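Local coordinates for protein putative peptidase (Bacteroides fragilis, PDB 5DYN) that is the C-terminal part of a probable cysteine peptidase of the clostripain family, implicated in activating the B. fragilis toxin, at residues B[36-41]-B[117-122]; B[50-55]-B[80-85]; B[124-129]-B[162-167]; B[140-145]-B[213-218]; B[148-153]-B[194-199]. All coordinates share one frame; numbering follows the deposited sequence.

Contact 1. Residues B[36-41]-B[117-122]. With NA (sodium ion), chain H.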
# COMPACT_ATOMS: atom_id res chain seq x y z
N GLU B 36 -3.87 -1.14 -0.15
CA GLU B 36 -4.08 -2.54 -0.53
C GLU B 36 -5.40 -2.66 -1.29
O GLU B 36 -6.36 -3.28 -0.82
CB GLU B 36 -4.06 -3.45 0.69
CG GLU B 36 -3.74 -4.92 0.37
CD GLU B 36 -2.29 -5.14 -0.04
OE1 GLU B 36 -1.48 -4.19 0.03
OE2 GLU B 36 -1.95 -6.28 -0.43
N ALA B 37 -5.43 -2.05 -2.47
CA ALA B 37 -6.61 -2.06 -3.33
C ALA B 37 -6.33 -2.84 -4.60
O ALA B 37 -5.21 -2.82 -5.11
CB ALA B 37 -7.03 -0.63 -3.65
N VAL B 38 -7.35 -3.51 -5.12
CA VAL B 38 -7.20 -4.30 -6.33
C VAL B 38 -6.77 -3.41 -7.50
O VAL B 38 -6.02 -3.84 -8.38
CB VAL B 38 -8.51 -5.06 -6.68
CG1 VAL B 38 -9.67 -4.10 -6.90
CG2 VAL B 38 -8.32 -5.97 -7.88
N GLU B 39 -7.22 -2.16 -7.49
CA GLU B 39 -6.91 -1.22 -8.56
C GLU B 39 -5.46 -0.77 -8.52
O GLU B 39 -4.85 -0.49 -9.55
CB GLU B 39 -7.84 -0.01 -8.50
CG GLU B 39 -9.32 -0.36 -8.62
CD GLU B 39 -9.98 -0.65 -7.28
OE1 GLU B 39 -9.27 -0.80 -6.27
OE2 GLU B 39 -11.23 -0.72 -7.24
N VAL B 40 -4.91 -0.68 -7.31
CA VAL B 40 -3.51 -0.32 -7.15
C VAL B 40 -2.63 -1.53 -7.45
O VAL B 40 -1.61 -1.42 -8.13
CB VAL B 40 -3.22 0.20 -5.74
CG1 VAL B 40 -1.74 0.55 -5.59
CG2 VAL B 40 -4.09 1.42 -5.44
N ALA B 41 -3.05 -2.69 -6.95
CA ALA B 41 -2.36 -3.94 -7.21
C ALA B 41 -2.26 -4.21 -8.71
O ALA B 41 -1.20 -4.58 -9.21
CB ALA B 41 -3.06 -5.09 -6.51
N SER B 117 1.43 -11.25 -9.71
CA SER B 117 1.40 -12.03 -10.94
C SER B 117 0.04 -12.65 -11.20
O SER B 117 -0.27 -13.05 -12.32
CB SER B 117 2.47 -13.12 -10.91
OG SER B 117 2.26 -14.01 -9.82
N GLU B 118 -0.79 -12.72 -10.15
CA GLU B 118 -2.11 -13.33 -10.26
C GLU B 118 -3.21 -12.30 -10.54
O GLU B 118 -4.38 -12.66 -10.65
CB GLU B 118 -2.44 -14.10 -8.98
CG GLU B 118 -1.56 -15.32 -8.74
CD GLU B 118 -1.95 -16.52 -9.60
OE1 GLU B 118 -2.81 -16.36 -10.49
OE2 GLU B 118 -1.41 -17.62 -9.37
N LEU B 119 -2.83 -11.03 -10.66
CA LEU B 119 -3.80 -9.96 -10.84
C LEU B 119 -4.49 -10.00 -12.21
O LEU B 119 -5.65 -9.62 -12.34
CB LEU B 119 -3.13 -8.60 -10.64
CG LEU B 119 -3.35 -7.96 -9.27
CD1 LEU B 119 -4.82 -7.58 -9.10
CD2 LEU B 119 -2.91 -8.90 -8.16
N GLU B 120 -3.77 -10.47 -13.22
CA GLU B 120 -4.36 -10.60 -14.55
C GLU B 120 -5.39 -11.72 -14.57
O GLU B 120 -6.46 -11.57 -15.17
CB GLU B 120 -3.28 -10.82 -15.60
CG GLU B 120 -2.37 -9.62 -15.77
CD GLU B 120 -1.50 -9.70 -17.00
OE1 GLU B 120 -1.43 -10.79 -17.61
OE2 GLU B 120 -0.88 -8.68 -17.35
N ASN B 121 -5.09 -12.84 -13.92
CA ASN B 121 -6.04 -13.94 -13.79
C ASN B 121 -7.29 -13.50 -13.05
O ASN B 121 -8.40 -13.92 -13.36
CB ASN B 121 -5.40 -15.13 -13.07
CG ASN B 121 -4.28 -15.78 -13.87
OD1 ASN B 121 -4.15 -15.56 -15.08
ND2 ASN B 121 -3.47 -16.59 -13.20
N LEU B 122 -7.10 -12.64 -12.05
CA LEU B 122 -8.20 -12.13 -11.25
C LEU B 122 -9.12 -11.24 -12.08
O LEU B 122 -10.34 -11.31 -11.97
CB LEU B 122 -7.68 -11.37 -10.03
CG LEU B 122 -8.73 -10.93 -9.01
CD1 LEU B 122 -9.52 -12.13 -8.51
CD2 LEU B 122 -8.07 -10.18 -7.86
NA NA H . -5.60 -15.76 -9.82
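Val38 and Ala41 meet Leu119 and Leu122 through apolar groups, while two flat groups of the second segment, the Glu118 carboxylate and the Asn121 amide, lie away from these contacts. The contact joins two helix starts. Helix 38-43 belongs to the beta-alpha-beta crossover between parallel strands 25-31 and 50-53, and Ala37 is its N-cap residue. Helix 119-127 follows strand 110-115. In one of its two conformers Asn121 ND2 donates to the syn side of Glu118 OE1, 27° out of the carboxylate plane and 24° from the amide plane, so this bond is doubtful. Val38 sets CG2 opposite its backbone N, which brings that methyl to Leu119 CD1 at 4.0 Å. The same Val38 CG2 is 4.2 Å from Leu122 CD2. Leu119 also lays its CG against Ala41 CB. All four touching residues are buried, and Trp232 packs on Val38 and Leu122. On a different side of helix 119-127, a sodium ion shared with Ala180 O lies 2.9 Å from Glu118 OE1.

Contact 2. Residues B[50-55]-B[80-85]. With NA (sodium ion), chain J.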
# COMPACT_ATOMS: atom_id res chain seq x y z
N TYR B 50 5.09 -8.61 -4.99
CA TYR B 50 4.11 -8.54 -3.90
C TYR B 50 3.77 -7.12 -3.47
O TYR B 50 4.65 -6.26 -3.36
CB TYR B 50 4.62 -9.34 -2.70
CG TYR B 50 4.83 -10.80 -3.01
CD1 TYR B 50 3.76 -11.68 -3.04
CD2 TYR B 50 6.10 -11.30 -3.30
CE1 TYR B 50 3.94 -13.02 -3.33
CE2 TYR B 50 6.29 -12.63 -3.60
CZ TYR B 50 5.20 -13.49 -3.61
OH TYR B 50 5.38 -14.82 -3.91
N LEU B 51 2.49 -6.88 -3.23
CA LEU B 51 2.00 -5.61 -2.72
C LEU B 51 1.68 -5.72 -1.24
O LEU B 51 0.88 -6.57 -0.84
CB LEU B 51 0.76 -5.15 -3.50
CG LEU B 51 0.11 -3.86 -3.00
CD1 LEU B 51 1.01 -2.66 -3.26
CD2 LEU B 51 -1.26 -3.65 -3.63
N ILE B 52 2.29 -4.87 -0.42
CA ILE B 52 2.11 -4.94 1.02
C ILE B 52 1.57 -3.63 1.58
O ILE B 52 2.23 -2.59 1.51
CB ILE B 52 3.44 -5.26 1.74
CG1 ILE B 52 4.17 -6.39 1.02
CG2 ILE B 52 3.18 -5.61 3.20
CD1 ILE B 52 5.60 -6.58 1.47
N SER B 53 0.36 -3.68 2.14
CA SER B 53 -0.26 -2.51 2.74
C SER B 53 -1.53 -2.91 3.49
O SER B 53 -1.77 -4.09 3.74
CB SER B 53 -0.59 -1.46 1.68
OG SER B 53 -1.00 -0.23 2.26
N SER B 54 -2.33 -1.91 3.86
CA SER B 54 -3.63 -2.17 4.47
C SER B 54 -4.73 -1.71 3.53
O SER B 54 -4.58 -0.69 2.86
CB SER B 54 -3.76 -1.45 5.81
OG SER B 54 -5.05 -1.63 6.36
N PRO B 55 -5.84 -2.45 3.48
CA PRO B 55 -7.00 -2.01 2.70
C PRO B 55 -7.69 -0.83 3.37
O PRO B 55 -8.44 -0.08 2.73
CB PRO B 55 -7.90 -3.25 2.67
CG PRO B 55 -7.55 -3.99 3.92
CD PRO B 55 -6.07 -3.76 4.12
N LEU B 80 6.29 -11.66 3.17
CA LEU B 80 5.52 -12.28 4.25
C LEU B 80 6.07 -11.87 5.61
O LEU B 80 5.31 -11.60 6.54
CB LEU B 80 5.52 -13.80 4.11
CG LEU B 80 4.67 -14.40 3.00
CD1 LEU B 80 4.87 -15.91 2.93
CD2 LEU B 80 3.20 -14.06 3.20
N LYS B 81 7.39 -11.84 5.72
CA LYS B 81 8.03 -11.50 6.98
C LYS B 81 7.81 -10.03 7.33
O LYS B 81 7.64 -9.69 8.49
CB LYS B 81 9.52 -11.83 6.92
CG LYS B 81 9.80 -13.33 6.96
CD LYS B 81 11.21 -13.65 6.51
CE LYS B 81 11.53 -15.13 6.67
NZ LYS B 81 11.53 -15.54 8.10
N ILE B 82 7.80 -9.16 6.31
CA ILE B 82 7.46 -7.75 6.51
C ILE B 82 6.06 -7.61 7.10
O ILE B 82 5.86 -6.90 8.09
CB ILE B 82 7.53 -6.95 5.19
CG1 ILE B 82 8.98 -6.83 4.70
CG2 ILE B 82 6.93 -5.56 5.37
CD1 ILE B 82 9.09 -6.32 3.28
N ALA B 83 5.10 -8.30 6.49
CA ALA B 83 3.71 -8.24 6.93
C ALA B 83 3.53 -8.80 8.34
O ALA B 83 2.89 -8.17 9.18
CB ALA B 83 2.82 -8.98 5.96
N SER B 84 4.09 -9.98 8.58
CA SER B 84 3.95 -10.64 9.88
C SER B 84 4.61 -9.81 10.99
O SER B 84 4.07 -9.72 12.09
CB SER B 84 4.54 -12.05 9.85
OG SER B 84 5.91 -12.02 9.47
N CYS B 85 5.76 -9.21 10.69
CA CYS B 85 6.42 -8.32 11.65
C CYS B 85 5.53 -7.13 11.99
O CYS B 85 5.33 -6.82 13.16
CB CYS B 85 7.75 -7.82 11.09
SG CYS B 85 9.10 -9.01 11.18
NA NA J . -8.06 0.39 0.16
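Ile52 of strand 50-53 meets Ile82 and Ala83 of helix 78-92. The tight part is the meeting of two delta methyls, with Ile52 CD1 3.9 Å from Ile82 CD1. The two side chains cross at about a right angle. Both carry CG1 opposite the carbonyl carbon, and both extend further at chi2 (168°), so CD1 leads in each. The touch on Ala83 is slacker: Ile52 CG2 stands 4.4 Å from Ala83 CB. Toward solvent the helix shows Lys81, which is exposed, and Ser84, which is partly so. Phe27 of strand 25-31 packs on both isoleucines, and Val111 and Val113 of strand 110-115 pack on Ala83. Leu51 points to the other face of the sheet, where Ala41 touches it. Helices thus cover both faces, as in the alpha/beta/alpha fold of clan CD peptidases. Beyond the strand, Pro55 O binds a sodium ion at 2.6 Å, with Phe34 O and Ser212 OG. No hydrogen bond crosses between the segments, so shape and methyl burial hold them together without a directional bond.

Contact 3. Residues B[124-129]-B[162-167]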
# COMPACT_ATOMS: atom_id res chain seq x y z
N VAL B 124 -9.56 -11.44 -15.27
CA VAL B 124 -10.30 -12.35 -16.14
C VAL B 124 -11.48 -12.95 -15.38
O VAL B 124 -12.61 -12.92 -15.85
CB VAL B 124 -9.40 -13.49 -16.68
CG1 VAL B 124 -10.22 -14.47 -17.50
CG2 VAL B 124 -8.27 -12.92 -17.52
N ALA B 125 -11.19 -13.48 -14.19
CA ALA B 125 -12.21 -14.08 -13.34
C ALA B 125 -13.33 -13.10 -13.03
O ALA B 125 -14.51 -13.46 -13.07
CB ALA B 125 -11.59 -14.58 -12.05
N THR B 126 -12.96 -11.86 -12.73
CA THR B 126 -13.93 -10.84 -12.36
C THR B 126 -14.80 -10.44 -13.56
O THR B 126 -15.99 -10.17 -13.40
CB THR B 126 -13.24 -9.60 -11.79
OG1 THR B 126 -12.32 -10.00 -10.76
CG2 THR B 126 -14.25 -8.65 -11.20
N SER B 127 -14.20 -10.43 -14.75
CA SER B 127 -14.93 -10.08 -15.96
C SER B 127 -16.01 -11.10 -16.30
O SER B 127 -16.96 -10.80 -17.02
CB SER B 127 -13.97 -9.91 -17.14
OG SER B 127 -13.36 -11.14 -17.47
N LYS B 128 -15.86 -12.32 -15.79
CA LYS B 128 -16.86 -13.36 -16.00
C LYS B 128 -18.05 -13.17 -15.06
O LYS B 128 -19.12 -13.76 -15.26
CB LYS B 128 -16.25 -14.75 -15.78
CG LYS B 128 -15.13 -15.10 -16.75
CD LYS B 128 -14.53 -16.47 -16.43
CE LYS B 128 -13.73 -17.01 -17.61
NZ LYS B 128 -13.19 -18.38 -17.37
N VAL B 129 -17.87 -12.34 -14.04
CA VAL B 129 -18.89 -12.16 -13.01
C VAL B 129 -19.68 -10.86 -13.17
O VAL B 129 -20.91 -10.88 -13.25
CB VAL B 129 -18.26 -12.17 -11.60
CG1 VAL B 129 -19.31 -11.83 -10.55
CG2 VAL B 129 -17.62 -13.52 -11.31
N ARG B 162 -16.07 -10.12 -0.50
CA ARG B 162 -17.42 -10.07 0.07
C ARG B 162 -18.41 -9.42 -0.89
O ARG B 162 -19.59 -9.75 -0.89
CB ARG B 162 -17.41 -9.34 1.41
CG ARG B 162 -16.69 -10.08 2.52
CD ARG B 162 -17.41 -11.36 2.91
NE ARG B 162 -17.05 -12.49 2.06
CZ ARG B 162 -17.62 -13.69 2.11
NH1 ARG B 162 -18.60 -13.93 2.98
NH2 ARG B 162 -17.22 -14.65 1.30
N PHE B 163 -17.92 -8.50 -1.71
CA PHE B 163 -18.75 -7.86 -2.72
C PHE B 163 -19.16 -8.83 -3.83
O PHE B 163 -20.32 -8.87 -4.24
CB PHE B 163 -18.04 -6.64 -3.32
CG PHE B 163 -18.72 -6.07 -4.52
CD1 PHE B 163 -19.97 -5.47 -4.41
CD2 PHE B 163 -18.11 -6.11 -5.77
CE1 PHE B 163 -20.60 -4.94 -5.52
CE2 PHE B 163 -18.74 -5.58 -6.89
CZ PHE B 163 -19.99 -5.00 -6.76
N ILE B 164 -18.20 -9.62 -4.31
CA ILE B 164 -18.48 -10.62 -5.33
C ILE B 164 -19.42 -11.68 -4.74
O ILE B 164 -20.32 -12.17 -5.42
CB ILE B 164 -17.20 -11.29 -5.88
CG1 ILE B 164 -16.26 -10.24 -6.48
CG2 ILE B 164 -17.54 -12.32 -6.94
CD1 ILE B 164 -16.85 -9.51 -7.67
N TYR B 165 -19.19 -12.01 -3.48
CA TYR B 165 -20.04 -12.96 -2.77
C TYR B 165 -21.48 -12.45 -2.68
O TYR B 165 -22.43 -13.22 -2.83
CB TYR B 165 -19.49 -13.22 -1.36
CG TYR B 165 -20.26 -14.27 -0.59
CD1 TYR B 165 -19.89 -15.61 -0.67
CD2 TYR B 165 -21.33 -13.93 0.22
CE1 TYR B 165 -20.58 -16.58 0.03
CE2 TYR B 165 -22.03 -14.89 0.92
CZ TYR B 165 -21.65 -16.21 0.82
OH TYR B 165 -22.33 -17.18 1.52
N GLN B 166 -21.63 -11.16 -2.42
CA GLN B 166 -22.94 -10.54 -2.29
C GLN B 166 -23.74 -10.62 -3.59
O GLN B 166 -24.88 -11.08 -3.60
CB GLN B 166 -22.79 -9.08 -1.86
CG GLN B 166 -24.08 -8.39 -1.46
CD GLN B 166 -24.44 -8.63 -0.01
OE1 GLN B 166 -24.37 -9.75 0.49
NE2 GLN B 166 -24.82 -7.56 0.69
N ILE B 167 -23.13 -10.18 -4.68
CA ILE B 167 -23.83 -10.08 -5.96
C ILE B 167 -24.07 -11.44 -6.61
O ILE B 167 -24.94 -11.58 -7.46
CB ILE B 167 -23.07 -9.18 -6.95
CG1 ILE B 167 -21.75 -9.82 -7.36
CG2 ILE B 167 -22.83 -7.81 -6.33
CD1 ILE B 167 -20.98 -9.02 -8.38
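Ile164 meets Val129 and Thr126 where segment 124-129 packs on helix 160-167. From CB, which points toward segment 124-129, two branches leave. The gamma methyl, Ile164 CG2, lies 4.1 Å from Val129 CG1. The other branch runs through CG1 and turns at chi2 (-62°), which folds CD1 back toward segment 124-129. There Ile164 CD1 comes 4.4 Å from Val129 CG1. It also reaches Thr126 CG2, but only loosely, at 4.5 Å. Val129 CG1 is shared by both isoleucines of the helix. It meets the second of them one turn further along helix 160-167, with Ile167 CD1 3.9 Å from Val129 CG1. The Val129 side chain runs at a slant to both isoleucines. Thr126 turns its methyl into this apolar patch, while its OG1 is hydrogen-bonded to Leu122 O and Trp177 NE1. No hydrogen bond links the two segments. The contact sits beside helix 172-182, whose Trp177 packs on Ala125, Val129 and Ile164. An adjacent face of helix 160-167 carries Phe163, which touches Phe140 and Ile215 of the neighbouring loops.

Contact 4. Residues B[140-145]-B[213-218]. With NA (sodium ion), chain I; NA (sodium ion), chain G.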
# COMPACT_ATOMS: atom_id res chain seq x y z
N PHE B 140 -26.11 -0.57 -4.55
CA PHE B 140 -26.07 -1.95 -4.11
C PHE B 140 -26.54 -2.10 -2.66
O PHE B 140 -26.49 -1.15 -1.88
CB PHE B 140 -24.65 -2.52 -4.26
CG PHE B 140 -24.17 -2.59 -5.69
CD1 PHE B 140 -23.66 -1.46 -6.32
CD2 PHE B 140 -24.22 -3.78 -6.39
CE1 PHE B 140 -23.22 -1.53 -7.63
CE2 PHE B 140 -23.78 -3.85 -7.70
CZ PHE B 140 -23.28 -2.72 -8.32
N ASP B 141 -27.01 -3.29 -2.32
CA ASP B 141 -27.30 -3.64 -0.93
C ASP B 141 -26.03 -4.18 -0.29
O ASP B 141 -25.74 -5.38 -0.38
CB ASP B 141 -28.44 -4.66 -0.85
CG ASP B 141 -28.81 -5.02 0.58
OD1 ASP B 141 -28.50 -4.23 1.50
OD2 ASP B 141 -29.42 -6.10 0.78
N LEU B 142 -25.26 -3.30 0.34
CA LEU B 142 -23.91 -3.63 0.77
C LEU B 142 -23.79 -4.01 2.25
O LEU B 142 -22.69 -4.01 2.80
CB LEU B 142 -22.97 -2.46 0.48
CG LEU B 142 -22.75 -2.17 -1.00
CD1 LEU B 142 -21.85 -0.96 -1.18
CD2 LEU B 142 -22.16 -3.39 -1.69
N SER B 143 -24.91 -4.32 2.88
CA SER B 143 -24.88 -4.77 4.26
C SER B 143 -24.18 -6.12 4.32
O SER B 143 -24.46 -7.01 3.51
CB SER B 143 -26.30 -4.87 4.84
OG SER B 143 -27.12 -5.69 4.03
N GLY B 144 -23.26 -6.27 5.27
CA GLY B 144 -22.50 -7.50 5.39
C GLY B 144 -21.21 -7.47 4.59
O GLY B 144 -20.32 -8.29 4.81
N VAL B 145 -21.11 -6.53 3.66
CA VAL B 145 -19.88 -6.34 2.90
C VAL B 145 -18.98 -5.36 3.63
O VAL B 145 -19.29 -4.17 3.70
CB VAL B 145 -20.14 -5.82 1.47
CG1 VAL B 145 -18.83 -5.64 0.73
CG2 VAL B 145 -21.07 -6.76 0.72
N THR B 213 -11.95 -2.89 -2.99
CA THR B 213 -12.42 -2.54 -4.31
C THR B 213 -13.31 -1.30 -4.23
O THR B 213 -13.83 -0.98 -3.17
CB THR B 213 -13.23 -3.68 -4.95
OG1 THR B 213 -13.63 -3.31 -6.28
CG2 THR B 213 -14.47 -3.98 -4.13
N TYR B 214 -13.46 -0.61 -5.35
CA TYR B 214 -14.41 0.49 -5.42
C TYR B 214 -15.78 -0.05 -5.79
O TYR B 214 -15.91 -1.12 -6.39
CB TYR B 214 -13.95 1.55 -6.43
CG TYR B 214 -14.91 2.70 -6.57
CD1 TYR B 214 -15.05 3.65 -5.57
CD2 TYR B 214 -15.69 2.85 -7.72
CE1 TYR B 214 -15.93 4.70 -5.69
CE2 TYR B 214 -16.57 3.90 -7.85
CZ TYR B 214 -16.69 4.82 -6.84
OH TYR B 214 -17.57 5.87 -6.97
N ILE B 215 -16.82 0.68 -5.38
CA ILE B 215 -18.18 0.36 -5.78
C ILE B 215 -18.89 1.65 -6.18
O ILE B 215 -18.91 2.60 -5.40
CB ILE B 215 -18.97 -0.35 -4.66
CG1 ILE B 215 -18.26 -1.63 -4.22
CG2 ILE B 215 -20.38 -0.67 -5.13
CD1 ILE B 215 -18.94 -2.35 -3.08
N PRO B 216 -19.45 1.69 -7.40
CA PRO B 216 -20.19 2.85 -7.89
C PRO B 216 -21.37 3.21 -6.98
O PRO B 216 -21.94 2.34 -6.32
CB PRO B 216 -20.67 2.40 -9.27
CG PRO B 216 -19.68 1.38 -9.69
CD PRO B 216 -19.31 0.65 -8.43
N ARG B 217 -21.72 4.49 -6.97
CA ARG B 217 -22.78 5.00 -6.10
C ARG B 217 -23.43 6.20 -6.77
O ARG B 217 -22.76 7.00 -7.41
CB ARG B 217 -22.22 5.37 -4.73
CG ARG B 217 -21.20 6.50 -4.82
CD ARG B 217 -20.10 6.35 -3.79
NE ARG B 217 -19.43 5.06 -3.89
CZ ARG B 217 -18.61 4.59 -2.96
NH1 ARG B 217 -18.37 5.31 -1.88
NH2 ARG B 217 -18.04 3.40 -3.10
N MET B 218 -24.75 6.32 -6.62
CA MET B 218 -25.51 7.40 -7.23
C MET B 218 -25.02 8.77 -6.78
O MET B 218 -25.08 9.74 -7.53
CB MET B 218 -27.00 7.25 -6.91
CG MET B 218 -27.67 6.07 -7.59
SD MET B 218 -27.67 6.20 -9.38
CE MET B 218 -28.49 4.67 -9.84
NA NA I . -17.93 -8.61 5.54
NA NA G . -13.48 -3.42 -8.97
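Ile215 splits its two branches between Leu142 and Phe140. Its CG1 stands opposite the carbonyl carbon (chi1 -57°), and the extended chi2 carries CD1 out to Leu142. Its CG2, opposite the backbone N, goes to Phe140. Leu142 and Ile215 meet tip to tip, and Leu142 CD1 and CD2 are each 3.7 Å from Ile215 CD1. The Phe140 ring comes at a slant, with its CD1 3.6 Å from Ile215 CG2. Pro216 O lies near the plane of that ring, at its edge. Arg217 folds back and grips Ile215 O side-on with two nitrogens. Arg217 NH2, 2.6 Å from Ile215 O, meets a lone pair of that oxygen in the carbonyl plane; Arg217 NE, at 2.9 Å, comes nearly along the C=O axis. Tyr214 CE1 lies over one guanidinium face. Thr213 OG1 is 2.7 Å from a modelled sodium ion, near Tyr227 OH and the indole NE1 of Trp232 and Trp238. Indole N-H groups are unusual sodium ligands, so its identity is uncertain. The opposing loop makes a type II beta turn, Leu142 to Val145. Gly144 takes its third position with positive phi (91°), suited to glycine, and its O binds another sodium ion with Asp207 OD1.

Contact 5. Residues B[148-153]-B[194-199]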
# COMPACT_ATOMS: atom_id res chain seq x y z
N TYR B 148 -13.89 -0.84 4.35
CA TYR B 148 -12.62 -0.42 4.94
C TYR B 148 -12.55 1.09 5.14
O TYR B 148 -11.65 1.60 5.80
CB TYR B 148 -11.44 -0.87 4.07
CG TYR B 148 -11.32 -2.37 3.91
CD1 TYR B 148 -11.03 -3.20 4.99
CD2 TYR B 148 -11.47 -2.96 2.65
CE1 TYR B 148 -10.91 -4.57 4.83
CE2 TYR B 148 -11.35 -4.33 2.49
CZ TYR B 148 -11.07 -5.12 3.58
OH TYR B 148 -10.95 -6.49 3.41
N ASP B 149 -13.51 1.81 4.56
CA ASP B 149 -13.54 3.26 4.63
C ASP B 149 -14.57 3.73 5.65
O ASP B 149 -15.77 3.64 5.42
CB ASP B 149 -13.84 3.85 3.25
CG ASP B 149 -13.54 5.34 3.16
OD1 ASP B 149 -13.50 6.02 4.21
OD2 ASP B 149 -13.34 5.84 2.03
N ARG B 150 -14.08 4.25 6.77
CA ARG B 150 -14.93 4.60 7.89
C ARG B 150 -15.42 6.04 7.83
O ARG B 150 -16.12 6.51 8.73
CB ARG B 150 -14.18 4.34 9.20
CG ARG B 150 -13.92 2.87 9.44
CD ARG B 150 -15.21 2.18 9.82
NE ARG B 150 -15.45 0.96 9.06
CZ ARG B 150 -16.48 0.15 9.26
NH1 ARG B 150 -17.37 0.43 10.21
NH2 ARG B 150 -16.63 -0.94 8.52
N ARG B 151 -15.05 6.74 6.76
CA ARG B 151 -15.51 8.09 6.51
C ARG B 151 -16.84 8.04 5.75
O ARG B 151 -16.85 7.87 4.54
CB ARG B 151 -14.47 8.87 5.70
CG ARG B 151 -13.09 8.86 6.33
CD ARG B 151 -12.02 9.23 5.32
NE ARG B 151 -12.02 8.32 4.18
CZ ARG B 151 -11.14 8.36 3.19
NH1 ARG B 151 -10.16 9.25 3.20
NH2 ARG B 151 -11.22 7.48 2.19
N THR B 152 -17.95 8.21 6.47
CA THR B 152 -19.27 7.96 5.90
C THR B 152 -19.64 8.88 4.74
O THR B 152 -20.60 8.62 4.03
CB THR B 152 -20.38 8.07 6.97
OG1 THR B 152 -20.54 9.44 7.37
CG2 THR B 152 -20.03 7.22 8.19
N ASP B 153 -18.88 9.96 4.56
CA ASP B 153 -19.13 10.86 3.44
C ASP B 153 -18.27 10.46 2.23
O ASP B 153 -18.30 11.13 1.19
CB ASP B 153 -18.86 12.31 3.84
CG ASP B 153 -17.39 12.58 4.15
OD1 ASP B 153 -16.70 11.65 4.61
OD2 ASP B 153 -16.94 13.72 3.92
N ASN B 194 -9.79 -2.30 14.30
CA ASN B 194 -8.74 -1.35 13.93
C ASN B 194 -9.14 0.05 14.39
O ASN B 194 -10.28 0.28 14.78
CB ASN B 194 -8.49 -1.34 12.42
CG ASN B 194 -7.73 -2.57 11.93
OD1 ASN B 194 -7.60 -3.56 12.64
ND2 ASN B 194 -7.23 -2.49 10.71
N TYR B 195 -8.20 0.98 14.33
CA TYR B 195 -8.51 2.36 14.68
C TYR B 195 -8.67 3.24 13.44
O TYR B 195 -7.85 3.23 12.53
CB TYR B 195 -7.42 2.95 15.58
CG TYR B 195 -7.59 4.43 15.82
CD1 TYR B 195 -8.52 4.91 16.74
CD2 TYR B 195 -6.84 5.36 15.11
CE1 TYR B 195 -8.68 6.26 16.96
CE2 TYR B 195 -7.00 6.72 15.33
CZ TYR B 195 -7.92 7.16 16.25
OH TYR B 195 -8.08 8.51 16.47
N SER B 196 -9.76 4.01 13.43
CA SER B 196 -9.98 5.01 12.40
C SER B 196 -9.83 6.40 13.00
O SER B 196 -10.44 6.71 14.03
CB SER B 196 -11.36 4.84 11.77
OG SER B 196 -11.64 5.90 10.87
N ALA B 197 -9.02 7.25 12.37
CA ALA B 197 -8.83 8.62 12.83
C ALA B 197 -10.08 9.46 12.55
O ALA B 197 -10.16 10.63 12.95
CB ALA B 197 -7.61 9.24 12.18
N TYR B 198 -11.05 8.86 11.88
CA TYR B 198 -12.28 9.55 11.52
C TYR B 198 -13.47 9.05 12.33
O TYR B 198 -14.35 9.83 12.70
CB TYR B 198 -12.55 9.40 10.02
CG TYR B 198 -11.38 9.86 9.17
CD1 TYR B 198 -11.27 11.18 8.77
CD2 TYR B 198 -10.40 8.96 8.76
CE1 TYR B 198 -10.20 11.61 8.00
CE2 TYR B 198 -9.33 9.38 7.99
CZ TYR B 198 -9.24 10.70 7.61
OH TYR B 198 -8.18 11.13 6.84
N ALA B 199 -13.50 7.74 12.60
CA ALA B 199 -14.65 7.12 13.26
C ALA B 199 -14.30 6.45 14.59
O ALA B 199 -15.18 6.14 15.38
CB ALA B 199 -15.30 6.12 12.32
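One link is a CH-pi contact: Arg151 lies over one face of the Tyr198 ring. Arg151 CD stands 3.7 Å from the Tyr198 ring centroid, 6° off the ring normal, and Arg151 CG covers Tyr198 CG. Arg151 CZ is 5.6 Å from the Tyr198 centroid, so any cation-pi attraction is at most weak; the planes are 54° apart. Van der Waals contacts come next. Arg150 CB lies 3.4 Å from Ser196 OG and 3.8 Å from Ala199 CB. No hydrogen bond crosses between the two segments. Asp149 OD1 accepts from Arg151 N at 3.1 Å, an Asx turn, and from Arg151 NE at 2.7 Å. Arg151 NH2 forms a salt bridge to Asp149 OD2, which probably steadies the aliphatic chain over the ring. Ser196 OG accepts from Tyr198 N and Ala199 N, an ST turn and ST motif, and is also hydrogen-bonded to Glu57 OE2. Arg151 NH1 pairs with Glu120 of a neighbouring subunit. The contact joins the loop before strand 158-159 to the turn between antiparallel strands 185-196 and 200-203, at the sheet's edge.

In the fold
Contacts 1, 2 and 3 are buried and apolar, whereas contacts 4 and 5 are partly buried. Contact 4 joins two loops, and contact 5 joins a loop to the end of strand 185-196 and the turn after it. Contacts 1 and 2 bear on the two faces of the sheet, and Glu36 N joins them by a probable hydrogen bond to Ser54 O. Contacts 1 and 3 share helix 119-127. Contact 3 meets contact 4 through Gln166, which reaches Asp141 O and Ser143 O, and through Phe163 on Ile215. Glu39 ties contact 1 to contact 4 at Tyr214 N. Contact 5 differs most in chemistry, with an arginine over a tyrosine ring and a salt bridge; it touches contact 2 where Tyr148 packs on Pro55.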